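PDB 4MLG: beta-xylosidase from Uncultured organism, which probably hydrolyses beta-1,4-linked xylo-oligosaccharides, releasing xylose from their non-reducing ends, as a calcium-containing glycoside hydrolase of family 43. Local coordinates for residues L159-N164 with E169-P174; M149-L154 with E197-L202. One frame throughout, in Å; residues are numbered along the deposited sequence.

Interaction 1: residues L159-N164 with E169-P174; sequences LQRYRN and ECALLP
Arg163 reaches across to the carbonyl of Leu172 and joins two neighbouring pieces of a surface excursion from the family 43 beta-propeller: the 3-10 turn 159-161 with the short strand 162-163, and the irregular chain 169-174. The guanidinium meets Leu172 O with its edge. Arg163 NH2 lies 3.0 Å from Leu172 O, with an N-H...O angle of 156°, the acceptor close to the guanidinium plane but the donor well above the plane of the carbonyl. A bend in the arginine chain at chi2 (-52°) turns the group back toward the carbonyls of its own segment, where Arg163 NH1 bonds to Tyr162 O at 3.2 Å and adds weak bonds to Gln160 O and, across the contact, Leu172 O. With carbonyls from both segments engaged, the group's rotation is well fixed. A leucine here would probably leave the carbonyls of Tyr162 and Leu172 without this shared donor and the two segments less firmly joined. Beside it, the apolar part of Gln160 crosses Leu173 at a slant, Gln160 CB standing 3.6 Å from Leu173 CD2. Beyond that apolar part, the Gln160 amide NE2 bonds to Trp155 O and to Glu169 of the second subunit. Ala171 CB fits against two side chains at once, 4.0 Å from Arg161 CG and 4.1 Å from Gln160 CG. The extended Arg161 carries its charge away from 169-174 of its own chain to a salt bridge with Glu169 of the second subunit, and Cys170 forms a disulfide with Cys170 of that subunit, so this contact forms part of the dimer interface. The one backbone bond between the segments runs from Leu172 N to Gln160 O, 3.3 Å long and nearly straight at 175°.

Interaction 2: residues M149-L154 with E197-L202; sequences MYFGGL and EEPRDL
Tyr150 and Phe151 turn in different directions from one strand and meet the segment 197-202 at two separate points, both apolar. In the first, the tyrosine ring slants against the branched end of Leu202: Tyr150 CD1 is 4.0 Å from Leu202 CD2, and Tyr150 CE1 is 4.1 Å from Leu202 CD1, so both methyls meet the CD1-CE1 side of the ring obliquely. Leu202 presents them with CG anti to its backbone N (chi1 -174°). In the second, Pro199 CB approaches the edge of the phenylalanine ring, near its plane, 4.1 Å from Phe151 CZ. Only 133 Å² is buried between the segments, as expected of backbones held well apart, Tyr150 CA and Leu202 CA being 8.4 Å from each other. The polar interactions lie to the side: Tyr150 OH bonds to Pro254 O, and within 197-202 Arg200 NH2 donates to both carboxylate oxygens of Glu197, a salt bridge with Arg200 NH2 2.6 Å from Glu197 OE1. In the propeller sheet, strand 184-188 runs between strands 147-151 and 200-205 and pairs antiparallel with each, so these side chains touch across an intervening strand.

Overall arrangement
From the N terminus the chain passes through the earlier propeller strands before strand 147-151, the opening side of interaction 2, and leaves the sheet through 152-154. It then enters the 3-10 turn 159-161, reverses through the hairpin 162-163/166-167 and comes back at 169-174, so that interaction 1 closes a short loop with four residues between its segments. Strand 184-188 follows, and the arrival of 197-202 completes the much longer loop of interaction 2, which contains the shorter one entirely; the two do not cross. Their centres lie 14 Å apart, and Leu159 N to Gly153 O, 3.2 Å, is a probable hydrogen bond between them. The peripheral, dimer-facing excursion is thereby tied to the sheet within the propeller.

Interaction 1: residues L159-N164 with E169-P174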
# COMPACT_ATOMS: atom_id res chain seq x y z
N LEU A 159 -10.21 7.59 1.45
CA LEU A 159 -10.55 7.25 2.83
C LEU A 159 -11.65 6.19 2.89
O LEU A 159 -11.72 5.41 3.83
CB LEU A 159 -10.98 8.50 3.60
CG LEU A 159 -11.29 8.36 5.09
CD1 LEU A 159 -10.06 7.94 5.87
CD2 LEU A 159 -11.86 9.66 5.64
N GLN A 160 -12.50 6.16 1.87
CA GLN A 160 -13.61 5.22 1.82
C GLN A 160 -13.16 3.81 1.45
O GLN A 160 -13.92 2.85 1.59
CB GLN A 160 -14.71 5.69 0.86
CG GLN A 160 -14.29 5.83 -0.59
CD GLN A 160 -13.50 7.10 -0.85
OE1 GLN A 160 -13.37 7.96 0.02
NE2 GLN A 160 -12.97 7.23 -2.06
N ARG A 161 -11.92 3.68 0.98
CA ARG A 161 -11.38 2.37 0.63
C ARG A 161 -11.02 1.57 1.88
O ARG A 161 -10.76 0.37 1.80
CB ARG A 161 -10.14 2.52 -0.25
CG ARG A 161 -10.39 3.13 -1.62
CD ARG A 161 -9.10 3.23 -2.41
NE ARG A 161 -9.31 3.71 -3.77
CZ ARG A 161 -8.33 3.87 -4.66
NH1 ARG A 161 -7.08 3.59 -4.33
NH2 ARG A 161 -8.61 4.32 -5.88
N TYR A 162 -11.02 2.23 3.03
CA TYR A 162 -10.56 1.60 4.27
C TYR A 162 -11.64 1.55 5.35
O TYR A 162 -12.41 2.49 5.52
CB TYR A 162 -9.33 2.34 4.81
CG TYR A 162 -8.19 2.45 3.82
CD1 TYR A 162 -7.17 1.51 3.79
CD2 TYR A 162 -8.13 3.51 2.92
CE1 TYR A 162 -6.13 1.62 2.89
CE2 TYR A 162 -7.10 3.62 2.01
CZ TYR A 162 -6.10 2.67 2.00
OH TYR A 162 -5.07 2.78 1.10
N ARG A 163 -11.68 0.43 6.07
CA ARG A 163 -12.47 0.32 7.28
C ARG A 163 -11.57 -0.19 8.39
O ARG A 163 -10.98 -1.27 8.28
CB ARG A 163 -13.66 -0.63 7.10
CG ARG A 163 -14.82 -0.04 6.31
CD ARG A 163 -15.26 1.30 6.89
NE ARG A 163 -16.48 1.81 6.26
CZ ARG A 163 -16.51 2.47 5.11
NH1 ARG A 163 -15.39 2.70 4.44
NH2 ARG A 163 -17.67 2.89 4.62
N ASN A 164 -11.45 0.60 9.46
CA ASN A 164 -10.56 0.29 10.57
C ASN A 164 -9.12 0.07 10.11
O ASN A 164 -8.50 -0.94 10.43
CB ASN A 164 -11.06 -0.91 11.37
CG ASN A 164 -12.46 -0.69 11.92
OD1 ASN A 164 -13.36 -1.51 11.71
ND2 ASN A 164 -12.66 0.42 12.62
N GLU A 169 -11.99 -4.68 -0.26
CA GLU A 169 -11.94 -5.25 -1.60
C GLU A 169 -12.55 -4.25 -2.57
O GLU A 169 -12.05 -4.06 -3.67
CB GLU A 169 -12.71 -6.58 -1.64
CG GLU A 169 -12.83 -7.19 -3.03
CD GLU A 169 -11.60 -7.98 -3.45
OE1 GLU A 169 -10.58 -7.93 -2.74
OE2 GLU A 169 -11.67 -8.67 -4.49
N CYS A 170 -13.63 -3.61 -2.13
CA CYS A 170 -14.29 -2.58 -2.92
C CYS A 170 -14.62 -1.38 -2.03
O CYS A 170 -15.11 -1.54 -0.91
CB CYS A 170 -15.57 -3.13 -3.55
SG CYS A 170 -16.46 -1.96 -4.59
N ALA A 171 -14.35 -0.18 -2.54
CA ALA A 171 -14.61 1.04 -1.79
C ALA A 171 -16.09 1.17 -1.45
O ALA A 171 -16.96 0.72 -2.20
CB ALA A 171 -14.14 2.25 -2.58
N LEU A 172 -16.38 1.79 -0.30
CA LEU A 172 -17.76 1.93 0.15
C LEU A 172 -18.01 3.30 0.77
O LEU A 172 -17.39 3.66 1.77
CB LEU A 172 -18.10 0.83 1.15
CG LEU A 172 -19.57 0.70 1.56
CD1 LEU A 172 -20.40 0.20 0.39
CD2 LEU A 172 -19.72 -0.22 2.77
N LEU A 173 -18.92 4.06 0.17
CA LEU A 173 -19.32 5.35 0.71
C LEU A 173 -20.67 5.24 1.41
O LEU A 173 -21.66 4.87 0.79
CB LEU A 173 -19.38 6.40 -0.40
CG LEU A 173 -18.06 7.01 -0.86
CD1 LEU A 173 -18.24 7.81 -2.14
CD2 LEU A 173 -17.47 7.89 0.23
N PRO A 174 -20.70 5.56 2.72
CA PRO A 174 -21.95 5.52 3.48
C PRO A 174 -22.99 6.48 2.91
O PRO A 174 -22.61 7.50 2.34
CB PRO A 174 -21.52 5.96 4.89
CG PRO A 174 -20.22 6.68 4.69
CD PRO A 174 -19.56 6.00 3.53

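Interaction 2: residues M149-L154 with E197-L202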
# COMPACT_ATOMS: atom_id res chain seq x y z
N MET A 149 -1.22 12.85 14.83
CA MET A 149 -1.54 13.09 13.43
C MET A 149 -3.03 12.93 13.16
O MET A 149 -3.63 11.93 13.55
CB MET A 149 -0.75 12.15 12.51
CG MET A 149 -1.22 12.20 11.05
SD MET A 149 -0.48 10.96 9.97
CE MET A 149 1.19 11.59 9.81
N TYR A 150 -3.62 13.92 12.50
CA TYR A 150 -5.00 13.83 12.07
C TYR A 150 -5.03 13.80 10.55
O TYR A 150 -4.56 14.74 9.90
CB TYR A 150 -5.82 15.00 12.60
CG TYR A 150 -5.82 15.09 14.11
CD1 TYR A 150 -6.81 14.47 14.86
CD2 TYR A 150 -4.82 15.78 14.79
CE1 TYR A 150 -6.81 14.55 16.24
CE2 TYR A 150 -4.82 15.86 16.16
CZ TYR A 150 -5.81 15.24 16.89
OH TYR A 150 -5.80 15.32 18.26
N PHE A 151 -5.58 12.74 9.98
CA PHE A 151 -5.63 12.60 8.53
C PHE A 151 -6.96 12.05 8.05
O PHE A 151 -7.83 11.69 8.85
CB PHE A 151 -4.48 11.73 8.03
CG PHE A 151 -4.57 10.29 8.46
CD1 PHE A 151 -5.15 9.34 7.63
CD2 PHE A 151 -4.06 9.89 9.68
CE1 PHE A 151 -5.23 8.01 8.03
CE2 PHE A 151 -4.13 8.57 10.08
CZ PHE A 151 -4.72 7.63 9.25
N GLY A 152 -7.12 11.97 6.73
CA GLY A 152 -8.34 11.50 6.11
C GLY A 152 -8.83 12.44 5.03
O GLY A 152 -8.56 13.64 5.06
N GLY A 153 -9.56 11.88 4.06
CA GLY A 153 -10.12 12.67 2.97
C GLY A 153 -11.00 11.83 2.07
O GLY A 153 -10.57 10.80 1.56
N LEU A 154 -12.23 12.28 1.86
CA LEU A 154 -13.19 11.54 1.04
C LEU A 154 -12.85 11.53 -0.44
O LEU A 154 -12.06 12.34 -0.92
CB LEU A 154 -14.61 12.09 1.23
CG LEU A 154 -15.28 11.80 2.57
CD1 LEU A 154 -16.73 12.28 2.56
CD2 LEU A 154 -15.20 10.32 2.90
N GLU A 197 0.89 3.75 17.54
CA GLU A 197 -0.28 2.91 17.78
C GLU A 197 -1.10 2.79 16.50
O GLU A 197 -0.70 3.31 15.45
CB GLU A 197 -1.15 3.53 18.87
CG GLU A 197 -1.71 4.89 18.50
CD GLU A 197 -2.62 5.47 19.56
OE1 GLU A 197 -2.78 4.83 20.62
OE2 GLU A 197 -3.19 6.56 19.33
N GLU A 198 -2.24 2.12 16.59
CA GLU A 198 -3.15 2.03 15.46
C GLU A 198 -4.06 3.25 15.42
O GLU A 198 -4.60 3.66 16.45
CB GLU A 198 -4.00 0.76 15.53
CG GLU A 198 -3.22 -0.53 15.34
CD GLU A 198 -4.13 -1.69 14.98
OE1 GLU A 198 -4.94 -1.55 14.04
OE2 GLU A 198 -4.03 -2.75 15.65
N PRO A 199 -4.23 3.85 14.23
CA PRO A 199 -5.14 4.98 14.04
C PRO A 199 -6.58 4.60 14.40
O PRO A 199 -6.94 3.42 14.33
CB PRO A 199 -5.04 5.27 12.54
CG PRO A 199 -3.69 4.76 12.15
CD PRO A 199 -3.47 3.54 13.00
N ARG A 200 -7.38 5.58 14.79
CA ARG A 200 -8.76 5.33 15.18
C ARG A 200 -9.67 6.48 14.78
O ARG A 200 -9.20 7.58 14.46
CB ARG A 200 -8.85 5.07 16.68
CG ARG A 200 -8.05 6.04 17.53
CD ARG A 200 -8.10 5.66 19.00
NE ARG A 200 -6.77 5.60 19.60
CZ ARG A 200 -6.53 5.36 20.88
NH1 ARG A 200 -7.53 5.15 21.72
NH2 ARG A 200 -5.28 5.33 21.33
N ASP A 201 -10.97 6.23 14.79
CA ASP A 201 -11.96 7.25 14.45
C ASP A 201 -11.90 8.44 15.40
O ASP A 201 -11.92 8.26 16.63
CB ASP A 201 -13.37 6.66 14.45
CG ASP A 201 -13.64 5.77 13.26
OD1 ASP A 201 -13.03 6.00 12.19
OD2 ASP A 201 -14.45 4.83 13.38
N LEU A 202 -11.82 9.64 14.84
CA LEU A 202 -12.04 10.85 15.62
C LEU A 202 -13.50 11.22 15.47
O LEU A 202 -13.88 11.92 14.53
CB LEU A 202 -11.16 12.00 15.11
CG LEU A 202 -11.24 13.26 15.97
CD1 LEU A 202 -10.46 13.08 17.27
CD2 LEU A 202 -10.76 14.49 15.21